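Local coordinates for protein Sqt1 (Chaetomium thermophilum, PDB 4ZOY) that is a WD40-repeat beta-propeller and probably acts as a dedicated chaperone that captures a newly made ribosomal protein while it is still being translated, at residues Thr230-Gly233 and Gln234-Val237; Ala197-Asp201 and Gly202-Ala206; Ala256-Thr260 and Gly261-Ala265; Ala335-Pro338 and Ser339-Ile342. One frame throughout, in Å; residues are numbered along the deposited sequence.

Contact 1 of 4, residues Thr230-Gly233 and Gln234-Val237; sequences TDNG and QTVV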
loop_
_atom_site.group_PDB
_atom_site.type_symbol
_atom_site.label_atom_id
_atom_site.label_comp_id
_atom_site.label_asym_id
_atom_site.label_seq_id
_atom_site.Cartn_x
_atom_site.Cartn_y
_atom_site.Cartn_z
ATOM N N THR A 230 -22.592 -10.901 -8.724
ATOM C CA THR A 230 -23.391 -10.115 -9.655
ATOM C C THR A 230 -23.597 -10.862 -10.959
ATOM O O THR A 230 -23.108 -11.982 -11.128
ATOM C CB THR A 230 -22.726 -8.755 -9.971
ATOM O OG1 THR A 230 -21.565 -8.968 -10.779
ATOM C CG2 THR A 230 -22.335 -8.030 -8.691
ATOM N N ASP A 231 -24.299 -10.214 -11.888
ATOM C CA ASP A 231 -24.598 -10.791 -13.195
ATOM C C ASP A 231 -23.356 -11.192 -13.987
ATOM O O ASP A 231 -23.431 -12.071 -14.842
ATOM C CB ASP A 231 -25.427 -9.808 -14.035
ATOM C CG ASP A 231 -26.813 -9.576 -13.470
ATOM O OD1 ASP A 231 -27.481 -10.566 -13.100
ATOM O OD2 ASP A 231 -27.237 -8.403 -13.401
ATOM N N ASN A 232 -22.215 -10.557 -13.723
ATOM C CA ASN A 232 -21.022 -10.865 -14.509
ATOM C C ASN A 232 -20.331 -12.133 -14.009
ATOM O O ASN A 232 -19.387 -12.627 -14.625
ATOM C CB ASN A 232 -20.050 -9.672 -14.535
ATOM C CG ASN A 232 -19.498 -9.298 -13.159
ATOM O OD1 ASN A 232 -19.201 -10.156 -12.327
ATOM N ND2 ASN A 232 -19.346 -8.000 -12.930
ATOM N N GLY A 233 -20.815 -12.657 -12.891
ATOM C CA GLY A 233 -20.345 -13.929 -12.374
ATOM C C GLY A 233 -19.016 -13.840 -11.648
ATOM O O GLY A 233 -18.604 -14.777 -10.970
ATOM N N GLN A 234 -18.350 -12.700 -11.773
ATOM C CA GLN A 234 -16.997 -12.567 -11.247
ATOM C C GLN A 234 -16.908 -11.736 -9.967
ATOM O O GLN A 234 -16.032 -11.970 -9.134
ATOM C CB GLN A 234 -16.070 -11.946 -12.296
ATOM C CG GLN A 234 -15.822 -12.813 -13.517
ATOM C CD GLN A 234 -14.826 -12.196 -14.480
ATOM O OE1 GLN A 234 -15.025 -11.092 -14.997
ATOM N NE2 GLN A 234 -13.738 -12.914 -14.723
ATOM N N THR A 235 -17.793 -10.759 -9.816
ATOM C CA THR A 235 -17.686 -9.830 -8.690
ATOM C C THR A 235 -18.844 -9.928 -7.718
ATOM O O THR A 235 -19.926 -10.383 -8.083
ATOM C CB THR A 235 -17.624 -8.367 -9.162
ATOM O OG1 THR A 235 -18.908 -7.985 -9.691
ATOM C CG2 THR A 235 -16.550 -8.171 -10.224
ATOM N N VAL A 236 -18.623 -9.474 -6.485
ATOM C CA VAL A 236 -19.714 -9.337 -5.514
ATOM C C VAL A 236 -20.272 -7.916 -5.487
ATOM O O VAL A 236 -21.388 -7.690 -5.005
ATOM C CB VAL A 236 -19.295 -9.696 -4.081
ATOM C CG1 VAL A 236 -18.838 -11.142 -4.011
ATOM C CG2 VAL A 236 -18.206 -8.755 -3.572
ATOM N N VAL A 237 -19.469 -6.977 -5.982
ATOM C CA VAL A 237 -19.841 -5.574 -6.177
ATOM C C VAL A 237 -19.208 -5.088 -7.469
ATOM O O VAL A 237 -18.020 -5.323 -7.708
ATOM C CB VAL A 237 -19.360 -4.657 -5.018
ATOM C CG1 VAL A 237 -19.538 -3.174 -5.383
ATOM C CG2 VAL A 237 -20.074 -4.977 -3.734
HETATM O O HOH W 1 -17.088 -10.856 -16.332
#
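Gln-234 and Thr-235 fold back on Thr-230 and Asn-232 where a type I beta turn, Thr-230 to Gly-233, delivers the chain to strand 235-239, the outermost strand of a four-stranded propeller blade. Asn-232 adds an Asx turn. Asn-232 OD1 takes the backbone N of Gln-234 at 2.7 Å and the backbone N of Thr-235 at 2.9 Å, both donors lying in the plane of its amide. This double grip follows from a chi1 of 63°, which tucks CG between backbone N and carbonyl carbon. Beside it, Gln-234 rests CG on Asn-232 O at 3.7 Å, and a water hydrogen-bonded to Gln-234 OE1 reaches the same carbonyl only weakly. Thr-230 is tied to Thr-235 twice. Thr-230 N meets Thr-235 O at 2.8 Å with an almost straight N-H...O angle of 170°, and the two hydroxyls, OG1 to OG1, are hydrogen-bonded at 3.0 Å. Ser-238 OG bonds both Thr-235 OG1 and Asn-232 ND2, helping to fix how hydroxyl and amide are turned. The methyl CG2 of Thr-230 lies against Thr-235 O at 3.4 Å, while Thr-230 OG1 also takes a weak bond from the N of Asn-232, 3.4 Å away.

Contact 2 of 4, residues Ala197-Asp201 and Gly202-Ala206; sequences AWSPD and GLLLA
Ala-197 and Ala-206 form an antiparallel hydrogen-bonded pair, each N meeting the other's O at 2.8 Å, and the ladder goes on past the non-hydrogen-bonded pair Trp-198 and Leu-205 to Ser-199 N, which donates to Leu-204 O. The corner beyond is a type I beta turn, Ser-199 to Gly-202, closed by Gly-202 N on Ser-199 O; Gly-202 itself has a positive phi (70°).

Side-chain hydrogen bonds lace the inside of this corner. Ser-199 OG accepts from Leu-204 N at 3.1 Å and donates to Asp-201 OD1 at 2.7 Å, nearly in line with the C-O bond. Leu-203 N reaches that same carboxylate oxygen, OD1 of Asp-201, at 2.9 Å, coming from above the plane and from the face opposite the serine, so one oxygen holds two donors. The Asp-201 chi1 of 64° swings the carboxylate back over the turn, and the side chain of Leu-203 runs across it at about a right angle.

Apolar contact occupies the Trp-198 side of the sheet. Leu-205 CD1 sits over the five-membered ring of Trp-198, 3.8 Å from its centroid and only 4° off the normal, a CH-pi contact, while Trp-198 NE1 is bonded to Ala-146 O in the preceding blade. Gly-202 O is buried 3.3 Å from Trp-198 CZ3 and has no polar partner in the model. Ser-Pro-Asp-Gly at the corner is the familiar turn joining the first two strands of a WD40 propeller blade.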
loop_
_atom_site.group_PDB
_atom_site.type_symbol
_atom_site.label_atom_id
_atom_site.label_comp_id
_atom_site.label_asym_id
_atom_site.label_seq_id
_atom_site.Cartn_x
_atom_site.Cartn_y
_atom_site.Cartn_z
ATOM N N ALA A 197 -7.060 -3.754 -2.886
ATOM C CA ALA A 197 -7.011 -4.146 -1.489
ATOM C C ALA A 197 -7.822 -5.402 -1.277
ATOM O O ALA A 197 -8.944 -5.523 -1.759
ATOM C CB ALA A 197 -7.519 -3.024 -0.590
ATOM N N TRP A 198 -7.251 -6.330 -0.529
ATOM C CA TRP A 198 -7.991 -7.531 -0.166
ATOM C C TRP A 198 -8.865 -7.287 1.042
ATOM O O TRP A 198 -8.528 -6.479 1.907
ATOM C CB TRP A 198 -7.035 -8.670 0.163
ATOM C CG TRP A 198 -6.199 -9.191 -0.983
ATOM C CD1 TRP A 198 -4.981 -8.722 -1.397
ATOM C CD2 TRP A 198 -6.487 -10.330 -1.803
ATOM N NE1 TRP A 198 -4.515 -9.471 -2.454
ATOM C CE2 TRP A 198 -5.423 -10.467 -2.719
ATOM C CE3 TRP A 198 -7.561 -11.227 -1.872
ATOM C CZ2 TRP A 198 -5.393 -11.484 -3.678
ATOM C CZ3 TRP A 198 -7.528 -12.229 -2.823
ATOM C CH2 TRP A 198 -6.452 -12.350 -3.713
ATOM N N SER A 199 -9.966 -8.025 1.135
ATOM C CA SER A 199 -10.650 -8.129 2.415
ATOM C C SER A 199 -9.756 -8.883 3.411
ATOM O O SER A 199 -8.908 -9.674 3.003
ATOM C CB SER A 199 -12.004 -8.835 2.250
ATOM O OG SER A 199 -11.849 -10.161 1.734
ATOM N N PRO A 200 -9.938 -8.652 4.716
ATOM C CA PRO A 200 -9.083 -9.312 5.711
ATOM C C PRO A 200 -9.110 -10.840 5.648
ATOM O O PRO A 200 -8.082 -11.451 5.965
ATOM C CB PRO A 200 -9.650 -8.807 7.045
ATOM C CG PRO A 200 -10.199 -7.442 6.697
ATOM C CD PRO A 200 -10.795 -7.614 5.323
ATOM N N ASP A 201 -10.219 -11.447 5.231
ATOM C CA ASP A 201 -10.233 -12.904 5.100
ATOM C C ASP A 201 -9.609 -13.384 3.787
ATOM O O ASP A 201 -9.515 -14.584 3.537
ATOM C CB ASP A 201 -11.659 -13.469 5.257
ATOM C CG ASP A 201 -12.624 -13.020 4.170
ATOM O OD1 ASP A 201 -12.222 -12.409 3.161
ATOM O OD2 ASP A 201 -13.842 -13.299 4.330
ATOM N N GLY A 202 -9.162 -12.446 2.957
ATOM C CA GLY A 202 -8.503 -12.791 1.709
ATOM C C GLY A 202 -9.398 -13.387 0.638
ATOM O O GLY A 202 -8.899 -13.885 -0.370
ATOM N N LEU A 203 -10.715 -13.352 0.824
ATOM C CA LEU A 203 -11.618 -13.951 -0.156
ATOM C C LEU A 203 -12.086 -12.981 -1.235
ATOM O O LEU A 203 -12.489 -13.391 -2.322
ATOM C CB LEU A 203 -12.841 -14.556 0.536
ATOM C CG LEU A 203 -12.544 -15.734 1.447
ATOM C CD1 LEU A 203 -13.823 -16.234 2.096
ATOM C CD2 LEU A 203 -11.867 -16.848 0.646
ATOM N N LEU A 204 -12.043 -11.689 -0.926
ATOM C CA LEU A 204 -12.469 -10.653 -1.851
ATOM C C LEU A 204 -11.302 -9.735 -2.183
ATOM O O LEU A 204 -10.459 -9.457 -1.326
ATOM C CB LEU A 204 -13.618 -9.826 -1.247
ATOM C CG LEU A 204 -14.884 -10.627 -0.962
ATOM C CD1 LEU A 204 -15.920 -9.720 -0.296
ATOM C CD2 LEU A 204 -15.410 -11.217 -2.259
ATOM N N LEU A 205 -11.274 -9.258 -3.417
ATOM C CA LEU A 205 -10.250 -8.324 -3.866
ATOM C C LEU A 205 -10.939 -7.119 -4.483
ATOM O O LEU A 205 -11.616 -7.241 -5.502
ATOM C CB LEU A 205 -9.311 -8.995 -4.877
ATOM C CG LEU A 205 -8.270 -8.110 -5.548
ATOM C CD1 LEU A 205 -7.278 -7.546 -4.525
ATOM C CD2 LEU A 205 -7.554 -8.903 -6.624
ATOM N N ALA A 206 -10.779 -5.956 -3.852
ATOM C CA ALA A 206 -11.388 -4.725 -4.340
ATOM C C ALA A 206 -10.382 -3.899 -5.110
ATOM O O ALA A 206 -9.311 -3.598 -4.594
ATOM C CB ALA A 206 -11.947 -3.922 -3.177
#

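Contact 3 of 4, residues Ala256-Thr260 and Gly261-Ala265; sequences AVSPT and GAVVA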
loop_
_atom_site.group_PDB
_atom_site.type_symbol
_atom_site.label_atom_id
_atom_site.label_comp_id
_atom_site.label_asym_id
_atom_site.label_seq_id
_atom_site.Cartn_x
_atom_site.Cartn_y
_atom_site.Cartn_z
ATOM N N ALA A 256 -9.532 0.750 0.282
ATOM C CA ALA A 256 -9.243 0.088 1.543
ATOM C C ALA A 256 -10.485 -0.673 1.989
ATOM O O ALA A 256 -11.621 -0.256 1.731
ATOM C CB ALA A 256 -8.802 1.089 2.607
ATOM N N VAL A 257 -10.269 -1.809 2.646
ATOM C CA VAL A 257 -11.367 -2.612 3.172
ATOM C C VAL A 257 -11.320 -2.601 4.704
ATOM O O VAL A 257 -10.250 -2.638 5.291
ATOM C CB VAL A 257 -11.303 -4.056 2.623
ATOM C CG1 VAL A 257 -12.439 -4.894 3.206
ATOM C CG2 VAL A 257 -11.390 -4.053 1.104
ATOM N N SER A 258 -12.485 -2.522 5.351
ATOM C CA SER A 258 -12.550 -2.414 6.811
ATOM C C SER A 258 -12.143 -3.719 7.494
ATOM O O SER A 258 -12.172 -4.776 6.864
ATOM C CB SER A 258 -13.959 -1.998 7.246
ATOM O OG SER A 258 -14.882 -3.053 7.018
ATOM N N PRO A 259 -11.754 -3.647 8.777
ATOM C CA PRO A 259 -11.226 -4.846 9.453
ATOM C C PRO A 259 -12.212 -6.010 9.557
ATOM O O PRO A 259 -11.758 -7.144 9.691
ATOM C CB PRO A 259 -10.869 -4.340 10.855
ATOM C CG PRO A 259 -10.715 -2.892 10.720
ATOM C CD PRO A 259 -11.546 -2.424 9.571
ATOM N N THR A 260 -13.514 -5.744 9.530
ATOM C CA THR A 260 -14.487 -6.838 9.548
ATOM C C THR A 260 -14.850 -7.319 8.154
ATOM O O THR A 260 -15.601 -8.278 8.000
ATOM C CB THR A 260 -15.789 -6.427 10.236
ATOM O OG1 THR A 260 -16.377 -5.343 9.508
ATOM C CG2 THR A 260 -15.534 -6.009 11.676
ATOM N N GLY A 261 -14.348 -6.626 7.135
ATOM C CA GLY A 261 -14.726 -6.905 5.768
ATOM C C GLY A 261 -16.111 -6.422 5.366
ATOM O O GLY A 261 -16.579 -6.736 4.279
ATOM N N ALA A 262 -16.755 -5.637 6.224
ATOM C CA ALA A 262 -18.136 -5.218 5.969
ATOM C C ALA A 262 -18.270 -4.116 4.927
ATOM O O ALA A 262 -19.299 -4.002 4.270
ATOM C CB ALA A 262 -18.796 -4.764 7.276
ATOM N N VAL A 263 -17.245 -3.276 4.793
ATOM C CA VAL A 263 -17.301 -2.215 3.792
ATOM C C VAL A 263 -15.978 -2.024 3.089
ATOM O O VAL A 263 -14.917 -2.393 3.599
ATOM C CB VAL A 263 -17.729 -0.836 4.390
ATOM C CG1 VAL A 263 -19.064 -0.946 5.127
ATOM C CG2 VAL A 263 -16.676 -0.295 5.322
ATOM N N VAL A 264 -16.072 -1.420 1.915
ATOM C CA VAL A 264 -14.903 -0.955 1.193
ATOM C C VAL A 264 -15.011 0.560 1.028
ATOM O O VAL A 264 -16.102 1.089 0.781
ATOM C CB VAL A 264 -14.764 -1.673 -0.181
ATOM C CG1 VAL A 264 -16.010 -1.476 -1.046
ATOM C CG2 VAL A 264 -13.512 -1.215 -0.917
ATOM N N ALA A 265 -13.884 1.252 1.218
ATOM C CA ALA A 265 -13.783 2.690 0.945
ATOM C C ALA A 265 -12.983 2.892 -0.319
ATOM O O ALA A 265 -11.934 2.267 -0.494
ATOM C CB ALA A 265 -13.125 3.415 2.104
#
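Ser-258, with chi1 at 70°, holds OG between its backbone N and carbonyl carbon and so turns it across the corner to Val-263 N, which donates to Ser-258 OG over 3.3 Å. In Val-264 a chi1 of 57° to CG1 leaves CG2 anti to the backbone N; Val-264 CG2 comes to rest 3.4 Å from Ala-256 O and 4.1 Å from CG2 of Val-257, the two valines crossing at a slant. The other Val-257 methyl, CG1, leans on Val-263 O at 3.5 Å and also touches Gly-261 CA.

These residues belong to the hairpin of strands 252-257 and 263-268, the first two strands of their blade, with the sequence Ser-Pro-Thr-Gly at the corner, one residue away from the usual WD40 Ser-Pro-Asp-Gly. Ser-258 to Gly-261 is a type I beta turn closed by Gly-261 N on Ser-258 O at 2.9 Å; the donor stands above the carbonyl plane rather than on a lone pair. Ser-258 N continues the ladder to Val-263 O at 3.0 Å, nearly straight, and Ala-256 and Ala-265 form the next hydrogen-bonded pair. Methyl contact supports the serine too, for Val-263 CG2 abuts Ser-258 CB at 3.7 Å.

At the third position of the turn, Thr-260 turns OG1 towards the chain ahead. Thr-260 OG1 takes a weak bond from Ala-262 N at 3.3 Å and touches the Ala-262 methyl as well. Leu-278 packs against both Val-257 and Val-264.

Contact 4 of 4, residues Ala335-Pro338 and Ser339-Ile342; sequences AFSP and SAPI
Ser-337 reaches into the bend made by Ser-339, Ala-340 and Ile-342, and its side chain can be followed outward. CB of Ser-337 meets two atoms of the returning chain, Ala-340 O at 3.3 Å and Ile-342 CG1 at 3.6 Å. From there OG extends anti to the backbone N (chi1 171°), beside the carbonyl carbon, which brings it under the two peptide N-H groups ahead. Ala-340 N donates to Ser-337 OG at 2.9 Å; Ser-339 N, at 3.3 Å from the same OG, adds a weaker bond and makes an ST turn. The methyl of Ala-340 lies close to this oxygen, and OG is also hydrogen-bonded to Gly-392 O, a tie to the next blade.

Backbone bonds frame the side chain. Ser-337 N meets Ile-342 O at 3.0 Å, almost straight at 171°, and Pro-341 stands at the centre of an inverse gamma turn whose Ile-342 N to Ala-340 O bond is weak. A water at the edge of the Phe-336 ring, in its plane, sits 2.8 Å from Ser-337 O and 3.0 Å from Ile-342 O, though its two protons cannot serve every acceptor nearby. The Phe-336 ring itself packs against Val-263 and Ala-265. Here a Ser-Pro-Ser-Ala-Pro corner, without aspartate or glycine, joins strands 331-336 and 342-347, a variant of the first hairpin of a WD40 propeller blade.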
loop_
_atom_site.group_PDB
_atom_site.type_symbol
_atom_site.label_atom_id
_atom_site.label_comp_id
_atom_site.label_asym_id
_atom_site.label_seq_id
_atom_site.Cartn_x
_atom_site.Cartn_y
_atom_site.Cartn_z
ATOM N N ALA A 335 -6.890 4.357 4.776
ATOM C CA ALA A 335 -6.641 3.264 5.715
ATOM C C ALA A 335 -7.674 3.224 6.813
ATOM O O ALA A 335 -7.966 4.238 7.454
ATOM C CB ALA A 335 -5.254 3.391 6.312
ATOM N N PHE A 336 -8.253 2.046 7.019
ATOM C CA PHE A 336 -9.042 1.786 8.212
ATOM C C PHE A 336 -8.128 1.418 9.371
ATOM O O PHE A 336 -7.178 0.645 9.200
ATOM C CB PHE A 336 -10.032 0.638 7.982
ATOM C CG PHE A 336 -11.211 0.998 7.117
ATOM C CD1 PHE A 336 -12.372 1.511 7.679
ATOM C CD2 PHE A 336 -11.162 0.800 5.750
ATOM C CE1 PHE A 336 -13.470 1.825 6.881
ATOM C CE2 PHE A 336 -12.253 1.111 4.945
ATOM C CZ PHE A 336 -13.409 1.618 5.518
ATOM N N SER A 337 -8.411 1.954 10.548
ATOM C CA SER A 337 -7.709 1.507 11.736
ATOM C C SER A 337 -8.023 0.043 11.991
ATOM O O SER A 337 -9.174 -0.372 11.860
ATOM C CB SER A 337 -8.103 2.345 12.945
ATOM O OG SER A 337 -7.579 1.782 14.141
ATOM N N PRO A 338 -7.010 -0.737 12.381
ATOM C CA PRO A 338 -7.246 -2.155 12.653
ATOM C C PRO A 338 -8.102 -2.380 13.897
ATOM O O PRO A 338 -8.695 -3.455 13.997
ATOM C CB PRO A 338 -5.830 -2.715 12.854
ATOM C CG PRO A 338 -5.023 -1.548 13.311
ATOM C CD PRO A 338 -5.598 -0.362 12.567
ATOM N N SER A 339 -8.178 -1.416 14.812
ATOM C CA SER A 339 -8.940 -1.654 16.043
ATOM C C SER A 339 -9.685 -0.452 16.628
ATOM O O SER A 339 -10.375 -0.591 17.635
ATOM C CB SER A 339 -8.010 -2.219 17.113
ATOM O OG SER A 339 -6.980 -1.301 17.405
ATOM N N ALA A 340 -9.558 0.720 16.023
ATOM C CA ALA A 340 -10.371 1.863 16.423
ATOM C C ALA A 340 -11.362 2.128 15.297
ATOM O O ALA A 340 -11.089 1.799 14.146
ATOM C CB ALA A 340 -9.504 3.087 16.694
ATOM N N PRO A 341 -12.529 2.707 15.626
ATOM C CA PRO A 341 -13.565 2.875 14.604
ATOM C C PRO A 341 -13.342 4.135 13.783
ATOM O O PRO A 341 -14.150 5.068 13.813
ATOM C CB PRO A 341 -14.846 2.960 15.428
ATOM C CG PRO A 341 -14.411 3.586 16.707
ATOM C CD PRO A 341 -13.024 3.039 16.975
ATOM N N ILE A 342 -12.219 4.168 13.078
ATOM C CA ILE A 342 -11.888 5.339 12.276
ATOM C C ILE A 342 -11.301 4.965 10.925
ATOM O O ILE A 342 -10.717 3.886 10.745
ATOM C CB ILE A 342 -10.892 6.292 12.998
ATOM C CG1 ILE A 342 -9.587 5.562 13.341
ATOM C CG2 ILE A 342 -11.526 6.912 14.263
ATOM C CD1 ILE A 342 -8.548 6.461 14.008
HETATM O O HOH W 2 -11.519 1.012 11.116
#

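How the contacts relate
Contacts 2, 3 and 4 are the equivalent corner in three successive blades, contact 4 in a variant form, 14 to 16 Å from the centre of the chain, whereas contact 1 lies 25 Å out, at the far end of the sheet that contact 2 begins. The first two of these corners each place a proline on the next: Pro-200 CG lies 3.3 Å from Ser-258 O between contacts 2 and 3, centres 9 Å apart, and Pro-259 CG lies 3.2 Å from Ser-337 O between contacts 3 and 4, centres 10 Å apart. Phe-336 of contact 4 also backs onto contact 3. Contact 1 meets contact 2 through Val-236 CG1 and Leu-204 CD2 at 3.9 Å, but remains about 6 Å from contact 3 at the nearest atoms.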